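Local coordinates for RIM-binding protein, isoform F (PDB 6Q9M) that probably couples synaptic vesicle recruitment to release sites at the active zone and carries a central array of fibronectin type III domains, at residues 20-25 with 63-68; 12-17 with 92-97; 24-29 with 75-80; 38-43 with 82-87; 103-108 with 163-168. One frame throughout, in Å; residues are numbered along the deposited sequence.

Contact 1 (20-25 with 63-68)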
# COMPACT_ATOMS: atom_id res chain seq x y z
N LEU A 20 28.23 -12.82 0.93
CA LEU A 20 29.57 -12.68 0.38
C LEU A 20 29.72 -11.27 -0.18
O LEU A 20 28.79 -10.47 -0.15
CB LEU A 20 29.85 -13.74 -0.69
CG LEU A 20 29.55 -15.19 -0.30
CD1 LEU A 20 29.70 -16.08 -1.51
CD2 LEU A 20 30.49 -15.65 0.81
N ASN A 21 30.92 -10.95 -0.68
CA ASN A 21 31.24 -9.55 -0.94
C ASN A 21 30.30 -8.94 -1.97
O ASN A 21 29.78 -7.84 -1.76
CB ASN A 21 32.68 -9.43 -1.41
CG ASN A 21 33.13 -7.98 -1.53
OD1 ASN A 21 32.65 -7.11 -0.80
ND2 ASN A 21 34.05 -7.72 -2.45
N LYS A 22 30.03 -9.66 -3.07
CA LYS A 22 29.05 -9.17 -4.04
C LYS A 22 28.02 -10.23 -4.40
O LYS A 22 27.50 -10.25 -5.53
CB LYS A 22 29.71 -8.62 -5.29
CG LYS A 22 31.02 -9.22 -5.76
CD LYS A 22 30.89 -10.51 -6.49
CE LYS A 22 32.25 -11.09 -6.87
NZ LYS A 22 32.16 -12.45 -7.40
N SER A 23 27.67 -11.10 -3.46
CA SER A 23 26.66 -12.13 -3.70
C SER A 23 26.05 -12.55 -2.37
O SER A 23 26.61 -12.29 -1.30
CB SER A 23 27.27 -13.33 -4.43
OG SER A 23 28.34 -13.91 -3.70
N VAL A 24 24.86 -13.16 -2.45
CA VAL A 24 24.15 -13.67 -1.27
C VAL A 24 23.52 -15.01 -1.62
O VAL A 24 23.08 -15.23 -2.75
CB VAL A 24 23.08 -12.69 -0.73
CG1 VAL A 24 23.70 -11.45 -0.12
CG2 VAL A 24 22.07 -12.34 -1.81
N LEU A 25 23.46 -15.90 -0.63
CA LEU A 25 22.77 -17.18 -0.74
C LEU A 25 21.54 -17.17 0.17
O LEU A 25 21.65 -16.90 1.36
CB LEU A 25 23.72 -18.31 -0.36
CG LEU A 25 23.19 -19.73 -0.36
CD1 LEU A 25 22.97 -20.23 -1.77
CD2 LEU A 25 24.16 -20.64 0.38
N LEU A 63 21.56 -18.60 -5.29
CA LEU A 63 22.76 -17.78 -5.17
C LEU A 63 22.57 -16.58 -6.09
O LEU A 63 22.47 -16.74 -7.31
CB LEU A 63 24.00 -18.59 -5.55
CG LEU A 63 25.36 -17.88 -5.46
CD1 LEU A 63 25.75 -17.64 -3.99
CD2 LEU A 63 26.45 -18.65 -6.20
N ILE A 64 22.48 -15.39 -5.52
CA ILE A 64 22.25 -14.18 -6.29
C ILE A 64 23.56 -13.42 -6.44
O ILE A 64 24.16 -12.97 -5.45
CB ILE A 64 21.19 -13.29 -5.64
CG1 ILE A 64 20.04 -14.15 -5.12
CG2 ILE A 64 20.70 -12.26 -6.65
CD1 ILE A 64 19.12 -13.39 -4.16
N GLU A 65 23.99 -13.26 -7.69
CA GLU A 65 25.19 -12.49 -8.00
C GLU A 65 24.85 -11.01 -8.16
O GLU A 65 23.69 -10.61 -8.17
CB GLU A 65 25.83 -13.03 -9.27
CG GLU A 65 26.26 -14.47 -9.14
CD GLU A 65 27.53 -14.62 -8.33
OE1 GLU A 65 27.90 -15.77 -8.01
OE2 GLU A 65 28.15 -13.57 -8.01
N GLY A 66 25.90 -10.19 -8.25
CA GLY A 66 25.76 -8.76 -8.38
C GLY A 66 24.93 -8.13 -7.28
O GLY A 66 23.97 -7.41 -7.57
N VAL A 67 25.26 -8.40 -6.02
CA VAL A 67 24.58 -7.78 -4.88
C VAL A 67 25.65 -7.25 -3.94
O VAL A 67 26.24 -8.01 -3.16
CB VAL A 67 23.65 -8.76 -4.15
CG1 VAL A 67 22.83 -8.02 -3.10
CG2 VAL A 67 22.75 -9.46 -5.14
N ASP A 68 25.87 -5.93 -3.98
CA ASP A 68 26.95 -5.31 -3.23
C ASP A 68 26.72 -5.44 -1.73
O ASP A 68 25.61 -5.24 -1.23
CB ASP A 68 27.07 -3.83 -3.63
CG ASP A 68 28.41 -3.22 -3.25
OD1 ASP A 68 28.95 -3.57 -2.18
OD2 ASP A 68 28.92 -2.39 -4.03

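Contact 2 (12-17 with 92-97)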
# COMPACT_ATOMS: atom_id res chain seq x y z
N LYS A 12 7.32 -18.79 1.92
CA LYS A 12 7.47 -18.49 3.33
C LYS A 12 8.91 -18.77 3.77
O LYS A 12 9.70 -19.38 3.05
CB LYS A 12 6.48 -19.30 4.18
CG LYS A 12 5.07 -19.37 3.60
CD LYS A 12 4.22 -20.51 4.20
CE LYS A 12 4.67 -20.88 5.60
NZ LYS A 12 3.59 -21.57 6.40
N HIS A 13 9.24 -18.32 4.98
CA HIS A 13 10.51 -18.62 5.63
C HIS A 13 11.70 -18.20 4.78
O HIS A 13 12.73 -18.89 4.73
CB HIS A 13 10.58 -20.10 6.01
CG HIS A 13 9.51 -20.52 6.98
ND1 HIS A 13 8.41 -21.26 6.60
CD2 HIS A 13 9.36 -20.26 8.30
CE1 HIS A 13 7.64 -21.47 7.66
NE2 HIS A 13 8.20 -20.87 8.70
N LEU A 14 11.58 -17.03 4.16
CA LEU A 14 12.69 -16.42 3.45
C LEU A 14 13.87 -16.23 4.39
O LEU A 14 13.73 -15.66 5.48
CB LEU A 14 12.24 -15.08 2.88
CG LEU A 14 13.26 -14.31 2.07
CD1 LEU A 14 13.92 -15.24 1.08
CD2 LEU A 14 12.64 -13.10 1.39
N THR A 15 15.03 -16.73 3.98
CA THR A 15 16.21 -16.76 4.84
C THR A 15 17.44 -16.32 4.07
O THR A 15 17.68 -16.78 2.95
CB THR A 15 16.42 -18.18 5.37
OG1 THR A 15 15.28 -18.57 6.14
CG2 THR A 15 17.67 -18.26 6.24
N LEU A 16 18.24 -15.45 4.70
CA LEU A 16 19.59 -15.16 4.23
C LEU A 16 20.51 -16.18 4.86
O LEU A 16 20.69 -16.19 6.08
CB LEU A 16 20.03 -13.75 4.60
CG LEU A 16 21.52 -13.53 4.34
CD1 LEU A 16 21.76 -13.33 2.86
CD2 LEU A 16 22.10 -12.38 5.15
N GLU A 17 21.08 -17.06 4.04
CA GLU A 17 21.93 -18.11 4.58
C GLU A 17 23.41 -17.74 4.59
O GLU A 17 24.11 -18.06 5.56
CB GLU A 17 21.69 -19.40 3.80
CG GLU A 17 20.78 -20.37 4.56
CD GLU A 17 19.80 -21.10 3.67
OE1 GLU A 17 20.15 -21.35 2.49
OE2 GLU A 17 18.70 -21.42 4.14
N CYS A 92 6.63 -12.04 0.75
CA CYS A 92 7.88 -12.79 0.96
C CYS A 92 9.03 -11.83 0.67
O CYS A 92 9.48 -11.71 -0.48
CB CYS A 92 7.95 -14.03 0.09
SG CYS A 92 9.26 -15.16 0.58
N THR A 93 9.50 -11.16 1.71
CA THR A 93 10.49 -10.11 1.52
C THR A 93 11.31 -9.92 2.79
O THR A 93 10.86 -10.20 3.90
CB THR A 93 9.85 -8.78 1.14
OG1 THR A 93 10.87 -7.92 0.62
CG2 THR A 93 9.20 -8.11 2.38
N MET A 94 12.55 -9.48 2.58
CA MET A 94 13.44 -9.17 3.69
C MET A 94 14.50 -8.17 3.24
O MET A 94 14.87 -8.11 2.05
CB MET A 94 14.11 -10.42 4.26
CG MET A 94 15.10 -11.07 3.29
SD MET A 94 16.07 -12.41 4.04
CE MET A 94 17.10 -12.89 2.65
N ILE A 95 14.98 -7.38 4.19
CA ILE A 95 16.02 -6.40 3.93
C ILE A 95 17.30 -6.85 4.59
O ILE A 95 17.28 -7.33 5.73
CB ILE A 95 15.59 -5.01 4.44
CG1 ILE A 95 14.31 -4.58 3.73
CG2 ILE A 95 16.71 -4.01 4.22
CD1 ILE A 95 13.66 -3.36 4.36
N ILE A 96 18.41 -6.72 3.86
CA ILE A 96 19.73 -7.09 4.32
C ILE A 96 20.66 -5.90 4.13
O ILE A 96 20.37 -4.98 3.37
CB ILE A 96 20.27 -8.32 3.57
CG1 ILE A 96 20.43 -7.95 2.09
CG2 ILE A 96 19.32 -9.48 3.71
CD1 ILE A 96 21.05 -9.05 1.27
N GLY A 97 21.78 -5.92 4.85
CA GLY A 97 22.81 -4.91 4.73
C GLY A 97 22.90 -4.04 5.98
O GLY A 97 22.07 -4.11 6.89

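Contact 3 (24-29 with 75-80)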
# COMPACT_ATOMS: atom_id res chain seq x y z
N VAL A 24 24.86 -13.16 -2.45
CA VAL A 24 24.15 -13.67 -1.27
C VAL A 24 23.52 -15.01 -1.62
O VAL A 24 23.08 -15.23 -2.75
CB VAL A 24 23.08 -12.69 -0.73
CG1 VAL A 24 23.70 -11.45 -0.12
CG2 VAL A 24 22.07 -12.34 -1.81
N LEU A 25 23.46 -15.90 -0.63
CA LEU A 25 22.77 -17.18 -0.74
C LEU A 25 21.54 -17.17 0.17
O LEU A 25 21.65 -16.90 1.36
CB LEU A 25 23.72 -18.31 -0.36
CG LEU A 25 23.19 -19.73 -0.36
CD1 LEU A 25 22.97 -20.23 -1.77
CD2 LEU A 25 24.16 -20.64 0.38
N ILE A 26 20.37 -17.44 -0.42
CA ILE A 26 19.10 -17.40 0.29
C ILE A 26 18.39 -18.74 0.16
O ILE A 26 18.66 -19.54 -0.74
CB ILE A 26 18.16 -16.29 -0.21
CG1 ILE A 26 17.63 -16.66 -1.60
CG2 ILE A 26 18.81 -14.92 -0.15
CD1 ILE A 26 16.70 -15.63 -2.18
N GLY A 27 17.45 -18.95 1.08
CA GLY A 27 16.58 -20.10 1.03
C GLY A 27 15.17 -19.69 1.40
O GLY A 27 14.95 -18.63 1.99
N TRP A 28 14.21 -20.54 1.01
CA TRP A 28 12.80 -20.29 1.32
C TRP A 28 12.06 -21.62 1.33
O TRP A 28 12.63 -22.69 1.08
CB TRP A 28 12.17 -19.28 0.35
CG TRP A 28 12.12 -19.71 -1.11
CD1 TRP A 28 11.09 -20.35 -1.74
CD2 TRP A 28 13.13 -19.50 -2.10
NE1 TRP A 28 11.40 -20.56 -3.06
CE2 TRP A 28 12.65 -20.06 -3.31
CE3 TRP A 28 14.41 -18.93 -2.09
CZ2 TRP A 28 13.41 -20.07 -4.50
CZ3 TRP A 28 15.16 -18.92 -3.28
CH2 TRP A 28 14.65 -19.50 -4.47
N SER A 29 10.77 -21.55 1.65
CA SER A 29 9.89 -22.70 1.72
C SER A 29 8.72 -22.52 0.75
O SER A 29 8.30 -21.39 0.49
CB SER A 29 9.34 -22.91 3.13
OG SER A 29 10.40 -22.96 4.07
N ILE A 75 15.35 -8.06 -0.68
CA ILE A 75 15.21 -9.28 -1.46
C ILE A 75 13.82 -9.84 -1.26
O ILE A 75 13.28 -9.82 -0.14
CB ILE A 75 16.30 -10.29 -1.07
CG1 ILE A 75 17.64 -9.58 -1.29
CG2 ILE A 75 16.12 -11.61 -1.87
CD1 ILE A 75 18.85 -10.44 -1.13
N SER A 76 13.24 -10.34 -2.34
CA SER A 76 11.87 -10.82 -2.28
C SER A 76 11.74 -11.99 -3.24
O SER A 76 12.49 -12.08 -4.22
CB SER A 76 10.90 -9.68 -2.61
OG SER A 76 10.92 -9.44 -4.01
N VAL A 77 10.79 -12.88 -2.97
CA VAL A 77 10.53 -14.04 -3.82
C VAL A 77 9.04 -14.11 -4.15
O VAL A 77 8.18 -13.95 -3.27
CB VAL A 77 10.99 -15.36 -3.16
CG1 VAL A 77 10.78 -16.54 -4.11
CG2 VAL A 77 12.46 -15.27 -2.72
N ARG A 78 8.75 -14.37 -5.42
CA ARG A 78 7.38 -14.41 -5.92
C ARG A 78 7.07 -15.78 -6.46
O ARG A 78 7.88 -16.37 -7.20
CB ARG A 78 7.17 -13.38 -7.02
CG ARG A 78 7.29 -11.95 -6.56
CD ARG A 78 6.72 -11.00 -7.59
NE ARG A 78 7.49 -9.76 -7.60
CZ ARG A 78 7.28 -8.74 -8.41
NH1 ARG A 78 6.29 -8.79 -9.30
NH2 ARG A 78 8.05 -7.66 -8.32
N SER A 79 5.89 -16.29 -6.10
CA SER A 79 5.35 -17.49 -6.71
C SER A 79 4.84 -17.15 -8.10
O SER A 79 4.19 -16.12 -8.29
CB SER A 79 4.19 -18.04 -5.87
OG SER A 79 4.64 -18.62 -4.66
N VAL A 80 5.10 -18.02 -9.06
CA VAL A 80 4.60 -17.85 -10.42
C VAL A 80 3.75 -19.06 -10.75
O VAL A 80 4.17 -20.20 -10.51
CB VAL A 80 5.74 -17.69 -11.44
CG1 VAL A 80 5.16 -17.40 -12.81
CG2 VAL A 80 6.67 -16.55 -11.02

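Contact 4 (38-43 with 82-87)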
# COMPACT_ATOMS: atom_id res chain seq x y z
N LEU A 38 -1.94 -22.78 -8.34
CA LEU A 38 -0.84 -23.55 -7.78
C LEU A 38 0.49 -23.14 -8.41
O LEU A 38 0.57 -22.78 -9.59
CB LEU A 38 -1.07 -25.05 -7.95
CG LEU A 38 -0.27 -25.97 -7.00
CD1 LEU A 38 0.01 -25.33 -5.64
CD2 LEU A 38 -0.97 -27.30 -6.81
N ILE A 39 1.52 -23.23 -7.61
CA ILE A 39 2.80 -22.62 -7.93
C ILE A 39 3.55 -23.45 -8.96
O ILE A 39 3.60 -24.68 -8.87
CB ILE A 39 3.60 -22.45 -6.64
CG1 ILE A 39 5.03 -22.10 -6.95
CG2 ILE A 39 3.55 -23.72 -5.81
CD1 ILE A 39 5.71 -21.78 -5.74
N ASP A 40 4.17 -22.75 -9.91
CA ASP A 40 4.89 -23.31 -11.05
C ASP A 40 6.38 -22.98 -11.04
O ASP A 40 7.19 -23.83 -11.41
CB ASP A 40 4.25 -22.80 -12.35
CG ASP A 40 4.88 -23.39 -13.59
OD1 ASP A 40 4.38 -24.43 -14.07
OD2 ASP A 40 5.87 -22.81 -14.10
N SER A 41 6.76 -21.78 -10.63
CA SER A 41 8.17 -21.42 -10.50
C SER A 41 8.27 -20.24 -9.55
O SER A 41 7.27 -19.65 -9.15
CB SER A 41 8.81 -21.12 -11.87
OG SER A 41 8.31 -19.92 -12.45
N TYR A 42 9.50 -19.90 -9.21
CA TYR A 42 9.79 -18.79 -8.32
C TYR A 42 10.60 -17.72 -9.05
O TYR A 42 11.42 -18.02 -9.91
CB TYR A 42 10.57 -19.24 -7.08
CG TYR A 42 9.90 -20.28 -6.24
CD1 TYR A 42 10.09 -21.64 -6.47
CD2 TYR A 42 9.08 -19.91 -5.19
CE1 TYR A 42 9.46 -22.60 -5.69
CE2 TYR A 42 8.47 -20.86 -4.39
CZ TYR A 42 8.65 -22.20 -4.64
OH TYR A 42 8.01 -23.12 -3.84
N HIS A 43 10.35 -16.47 -8.67
CA HIS A 43 11.05 -15.30 -9.20
C HIS A 43 11.74 -14.62 -8.03
O HIS A 43 11.07 -14.22 -7.06
CB HIS A 43 10.08 -14.33 -9.87
CG HIS A 43 9.70 -14.70 -11.26
ND1 HIS A 43 10.21 -15.81 -11.90
CD2 HIS A 43 8.87 -14.11 -12.15
CE1 HIS A 43 9.71 -15.88 -13.13
NE2 HIS A 43 8.89 -14.86 -13.30
N GLN A 82 1.17 -21.18 -13.68
CA GLN A 82 1.32 -21.46 -15.10
C GLN A 82 0.77 -20.32 -15.95
O GLN A 82 1.37 -19.97 -16.97
CB GLN A 82 0.64 -22.78 -15.47
CG GLN A 82 0.92 -23.21 -16.91
CD GLN A 82 0.49 -24.63 -17.19
OE1 GLN A 82 -0.39 -25.17 -16.53
NE2 GLN A 82 1.13 -25.25 -18.19
N ASN A 83 -0.38 -19.74 -15.57
CA ASN A 83 -0.88 -18.58 -16.31
C ASN A 83 0.02 -17.36 -16.16
O ASN A 83 -0.31 -16.31 -16.73
CB ASN A 83 -2.33 -18.25 -15.92
CG ASN A 83 -2.60 -18.38 -14.43
OD1 ASN A 83 -1.78 -17.99 -13.60
ND2 ASN A 83 -3.77 -18.91 -14.09
N ARG A 84 1.11 -17.47 -15.41
CA ARG A 84 2.12 -16.42 -15.14
C ARG A 84 1.62 -15.41 -14.12
O ARG A 84 2.22 -14.33 -13.99
CB ARG A 84 2.60 -15.70 -16.40
CG ARG A 84 3.01 -16.63 -17.56
CD ARG A 84 4.10 -17.62 -17.18
NE ARG A 84 5.41 -16.98 -17.05
CZ ARG A 84 6.48 -17.57 -16.53
NH1 ARG A 84 6.42 -18.82 -16.10
NH2 ARG A 84 7.63 -16.90 -16.44
N GLN A 85 0.54 -15.70 -13.39
CA GLN A 85 0.16 -14.86 -12.26
C GLN A 85 1.13 -15.05 -11.11
O GLN A 85 1.69 -16.14 -10.91
CB GLN A 85 -1.26 -15.21 -11.79
CG GLN A 85 -2.39 -14.45 -12.47
CD GLN A 85 -3.74 -14.71 -11.80
OE1 GLN A 85 -4.25 -15.84 -11.83
NE2 GLN A 85 -4.32 -13.68 -11.20
N THR A 86 1.35 -13.99 -10.34
CA THR A 86 2.38 -13.99 -9.30
C THR A 86 1.80 -13.51 -7.97
O THR A 86 0.73 -12.90 -7.91
CB THR A 86 3.59 -13.12 -9.65
OG1 THR A 86 3.18 -11.76 -9.81
CG2 THR A 86 4.26 -13.60 -10.94
N SER A 87 2.52 -13.81 -6.89
CA SER A 87 2.28 -13.22 -5.59
C SER A 87 3.03 -11.89 -5.47
O SER A 87 3.90 -11.57 -6.29
CB SER A 87 2.71 -14.18 -4.47
OG SER A 87 4.07 -14.53 -4.62

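Contact 5 (103-108 with 163-168)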
# COMPACT_ATOMS: atom_id res chain seq x y z
N LEU A 103 14.95 -2.23 11.30
CA LEU A 103 13.98 -1.51 10.50
C LEU A 103 12.64 -2.24 10.55
O LEU A 103 12.59 -3.47 10.61
CB LEU A 103 14.45 -1.40 9.05
CG LEU A 103 15.74 -0.62 8.80
CD1 LEU A 103 16.17 -0.80 7.35
CD2 LEU A 103 15.54 0.85 9.14
N GLY A 104 11.56 -1.48 10.50
CA GLY A 104 10.24 -2.04 10.56
C GLY A 104 9.47 -1.83 9.28
O GLY A 104 10.04 -1.51 8.23
N PRO A 105 8.15 -2.03 9.33
CA PRO A 105 7.32 -1.84 8.14
C PRO A 105 7.42 -0.42 7.57
O PRO A 105 7.84 0.52 8.24
CB PRO A 105 5.90 -2.13 8.65
CG PRO A 105 6.08 -2.89 9.92
CD PRO A 105 7.37 -2.44 10.51
N SER A 106 7.02 -0.29 6.31
CA SER A 106 6.99 0.98 5.60
C SER A 106 5.79 0.99 4.66
O SER A 106 5.11 -0.02 4.47
CB SER A 106 8.27 1.23 4.80
OG SER A 106 8.33 0.39 3.64
N ALA A 107 5.58 2.14 4.03
CA ALA A 107 4.53 2.30 3.02
C ALA A 107 3.16 1.89 3.54
O ALA A 107 2.38 1.25 2.84
CB ALA A 107 4.88 1.53 1.73
N VAL A 108 2.86 2.26 4.78
CA VAL A 108 1.56 1.97 5.38
C VAL A 108 0.48 2.78 4.66
O VAL A 108 0.58 4.00 4.55
CB VAL A 108 1.58 2.30 6.88
CG1 VAL A 108 0.20 2.04 7.50
CG2 VAL A 108 2.69 1.49 7.59
N VAL A 163 -3.20 5.10 11.79
CA VAL A 163 -2.94 3.68 11.99
C VAL A 163 -1.47 3.42 11.75
O VAL A 163 -0.89 3.97 10.80
CB VAL A 163 -3.86 2.81 11.09
CG1 VAL A 163 -3.88 3.32 9.71
CG2 VAL A 163 -3.41 1.33 11.13
N THR A 164 -0.86 2.64 12.64
CA THR A 164 0.54 2.25 12.58
C THR A 164 0.64 0.73 12.50
O THR A 164 -0.28 0.01 12.90
CB THR A 164 1.32 2.74 13.80
OG1 THR A 164 0.89 1.99 14.94
CG2 THR A 164 1.04 4.21 14.07
N VAL A 165 1.78 0.25 12.02
CA VAL A 165 2.06 -1.18 11.93
C VAL A 165 3.47 -1.43 12.45
O VAL A 165 4.41 -0.71 12.09
CB VAL A 165 1.92 -1.70 10.49
CG1 VAL A 165 2.23 -3.20 10.44
CG2 VAL A 165 0.52 -1.42 9.96
N ARG A 166 3.62 -2.42 13.32
CA ARG A 166 4.93 -2.73 13.85
C ARG A 166 5.09 -4.26 13.87
O ARG A 166 4.11 -5.02 13.91
CB ARG A 166 5.06 -1.95 15.21
CG ARG A 166 3.79 -2.04 16.09
CD ARG A 166 4.22 -1.68 17.45
NE ARG A 166 3.43 -2.06 18.62
CZ ARG A 166 3.06 -3.26 19.11
NH1 ARG A 166 3.78 -4.39 18.90
NH2 ARG A 166 2.22 -3.19 20.15
N ALA A 167 6.34 -4.70 13.74
CA ALA A 167 6.66 -6.12 13.72
C ALA A 167 6.96 -6.60 15.13
O ALA A 167 7.78 -5.99 15.82
CB ALA A 167 7.86 -6.40 12.82
N LYS A 168 6.28 -7.65 15.57
CA LYS A 168 6.68 -8.25 16.84
C LYS A 168 7.85 -9.20 16.59
O LYS A 168 7.98 -9.78 15.51
CB LYS A 168 5.51 -8.98 17.50
CG LYS A 168 5.72 -9.18 19.01
CD LYS A 168 6.18 -7.89 19.71
CE LYS A 168 7.29 -8.15 20.73
NZ LYS A 168 8.05 -6.92 21.11

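Contact 1 (20-25 with 63-68)
Val24 and Ile64 form an antiparallel hydrogen-bonded pair, with a backbone bond in each direction, where neighbouring strands meet in the three-strand sheet of the first fibronectin type III domain. Ile64 N reaches Val24 O at 2.8 Å, and Val24 N returns a longer bond of 3.1 Å to Ile64 O. A third backbone bond closes the end of the pairing where both strands run into turns: Val67 N points very straight at Lys22 O (2.9 Å, 177° at the hydrogen). Ser23 CA adds a C-H...O contact to Ile64 O at 3.2 Å.

The apolar contacts divide between the two faces of the sheet. On the inner one, Val24 CG2 meets the tip of Ile64, CD1, at 3.9 Å, and Val67 CG2 approaches the same valine methyl more loosely. On the outer face Leu63 CD1 comes to 4.2 Å from Leu25 CB; with CG anti to the backbone N (chi1 -179°), Leu63 leans across the pairing toward its neighbour.

Charge plays a lesser role. Lys22 NZ and Glu65 OE2 stay 4.2 Å apart, beyond a salt bridge, while Asp68 pairs with Arg71.

Strand 23-29 is the middle of the three-strand sheet, between 61-65 and 12-20; Val24 also touches Leu16 and Ile75, and Ile64 packs on Val44 and Val46 of the opposing sheet.

Contact 2 (12-17 with 92-97)
Met94 reaches between Leu14 and Leu16, and the packing is tightest there. Its terminal methyl, Met94 CE, ends 3.6 Å from Leu16 CB and 3.5 Å from Leu16 N, touching the backbone of strand 12-17 as well as its side chains. Farther back, Met94 CG lies against Leu14 CD2 at 3.7 Å, the two side chains crossing at a slant. Met94 reaches this far because its CG sits between the backbone N and the carbonyl carbon (chi1 67°) and the chain beyond is fully extended. Leu14 fills the next place along: its CD2 rests over Thr93 CA, and Leu14 CB meets Cys92 SG at 3.8 Å.

The two strands run nearly parallel, 20° apart, with axes 7.5 Å from each other at closest approach, and no hydrogen bond joins them. They are the first and last strands of a fibronectin type III sandwich, edge strands of different sheets that close one side of the sandwich core. Shortened to an alanine, Met94 would probably leave a gap beneath Leu14 and Leu16 and deprive Ile26, on the neighbouring strand, of one of its packing partners.

Toward the ends the fit is looser. Leu16 CD2 and Ile96 CG2 are 4.3 Å apart, and Ile96 also leans on Val24 and Ile75. At the other end Lys12 brings only its backbone N near Cys92 SG, at 4.3 Å; its side chain points away, and the ammonium group forms a salt bridge with Glu32.

Contact 3 (24-29 with 75-80)
The indole of Trp28 carries Val77 on one face: Val77 CG1 stands almost straight above the five-membered ring, 4.2 Å from its centroid and 13° off the normal, a CH-pi contact. The second methyl, Val77 CG2, stands over the same face, above the six-membered ring, 4.2 Å from Trp28 CE3. In the plane of the ring, at its edge, is Ile26 CG1 of the same strand, and outside the two segments Tyr42 meets the indole edge-to-face. The Trp28 side chain is set with CG between its backbone N and carbonyl carbon (chi1 63°), which carries the ring inward beneath Val77.

Away from the ring the contact is aliphatic throughout. Ile26 sends CD1 between two residues of 75-80, to 4.1 Å from Ile75 CG2 and 4.3 Å from Val77 CG2. Val24 and Ile75 lie alongside and antiparallel, with Val24 CG2 3.8 Å from Ile75 CD1.

This is part of the hydrophobic core of the fibronectin type III sandwich. Strands 24-29 and 75-80 belong to different sheets, and their axes pass 9.5 Å apart, crossing at -39°, while Leu14, Met94 and Ile96 from strands 12-20 and 93-96 close in beside them.

Contact 4 (38-43 with 82-87)
Arg84 brings its guanidinium up to the imidazole of His43, their planes steeply inclined at 71°. The contact joins a strand of the four-strand sheet in a fibronectin type III domain to the loop linking its last two strands, beside a classic beta bulge in which Asp40 and Ser41 both face Val80.

The nitrogen NH2 of Arg84 approaches the ring at its edge, near the ring plane, and lies 4.0 Å from both His43 NE2 and His43 CE1. This is a van der Waals approach, with no hydrogen bond between them. Arg84 gets there by folding back: its chain bends at both chi2 and chi3 (-58° and -73°), and the side chain, rooted in the turn, curls back toward His43 and Asp40.

The other terminal nitrogen, NH1, is turned toward the bulge. Asp40 OD2 lies near the plane of the guanidinium, at its edge, but at 4.5 Å from Arg84 NH1 it is too far for a salt bridge; the opposite charges would probably still attract. Ser41 OG, 4.3 Å from Arg84 NH1, is oblique to the group.

Asp40 makes its closer contact with Gln82. The bond from its CA to CB points toward that residue, with Asp40 CB 3.7 Å from Gln82 N, and Asp40 OD1 comes 4.3 Å from Gln82 CB. His43 packs on Val80, Leu50 and Thr53, and its ring is also tied to the backbone before it, by a weak bond from His43 ND1 to Tyr42 O at 3.2 Å.

Contact 5 (103-108 with 163-168)
Pro105 is the first residue of 103-108 to press on the facing strand, and it does so with the outer part of its ring. Pro105 CG sits 3.5 Å from Val165 O and 3.9 Å from Val165 CG1, the ring set obliquely to the valine. On the nitrogen side, Pro105 CD lies over the same carbonyl and reaches 4.1 Å from Ala167 N. The rigid ring therefore rests on the backbone of 165-167 as much as on a side chain. Trp122 and His131 also touch Pro105, enclosing it between strands of both sheets. Without the ring, as with a serine here, Val165 CG1 and the indole of Trp122 are likely to face a gap.

Ser106 turns its side chain away and takes up backbone pairing with Leu123, which starts the first strand of this second fibronectin type III domain. Strand 163-167 lies in the opposite, four-strand sheet, so the contact spans the sandwich from sheet to sheet, with no hydrogen bond between the two segments.

Val108 points inward again. Anti to the backbone N (chi1 178°), Val108 CG1 approaches Val163 O at 4.0 Å and Val165 CG2 at 4.3 Å. Val165 thus meets the first segment with both methyls, CG1 under Pro105 and CG2 near Val108. Ala197 and Ala199, just before and on strand 198-202, also touch Val108.

Contacts 1 to 4 belong to the first fibronectin type III domain and contact 5 to the second. Contact 3 is wholly buried and aliphatic-aromatic; contact 2, its centre about 7 Å from that of contact 3, continues the same core to the sandwich's edge, and both span the two sheets without hydrogen bonds. Contact 1 instead joins neighbours within one sheet, so backbone bonds dominate; it shares Val24 and Leu25 with contact 3. Contact 4 lies at the surface, where polar and charged groups approach but do not bond. It adjoins contact 3 through the backbone pairing of Asp40 and Ser41 with Val80. Contact 5, like contact 2, sets a first strand against the opposing sheet.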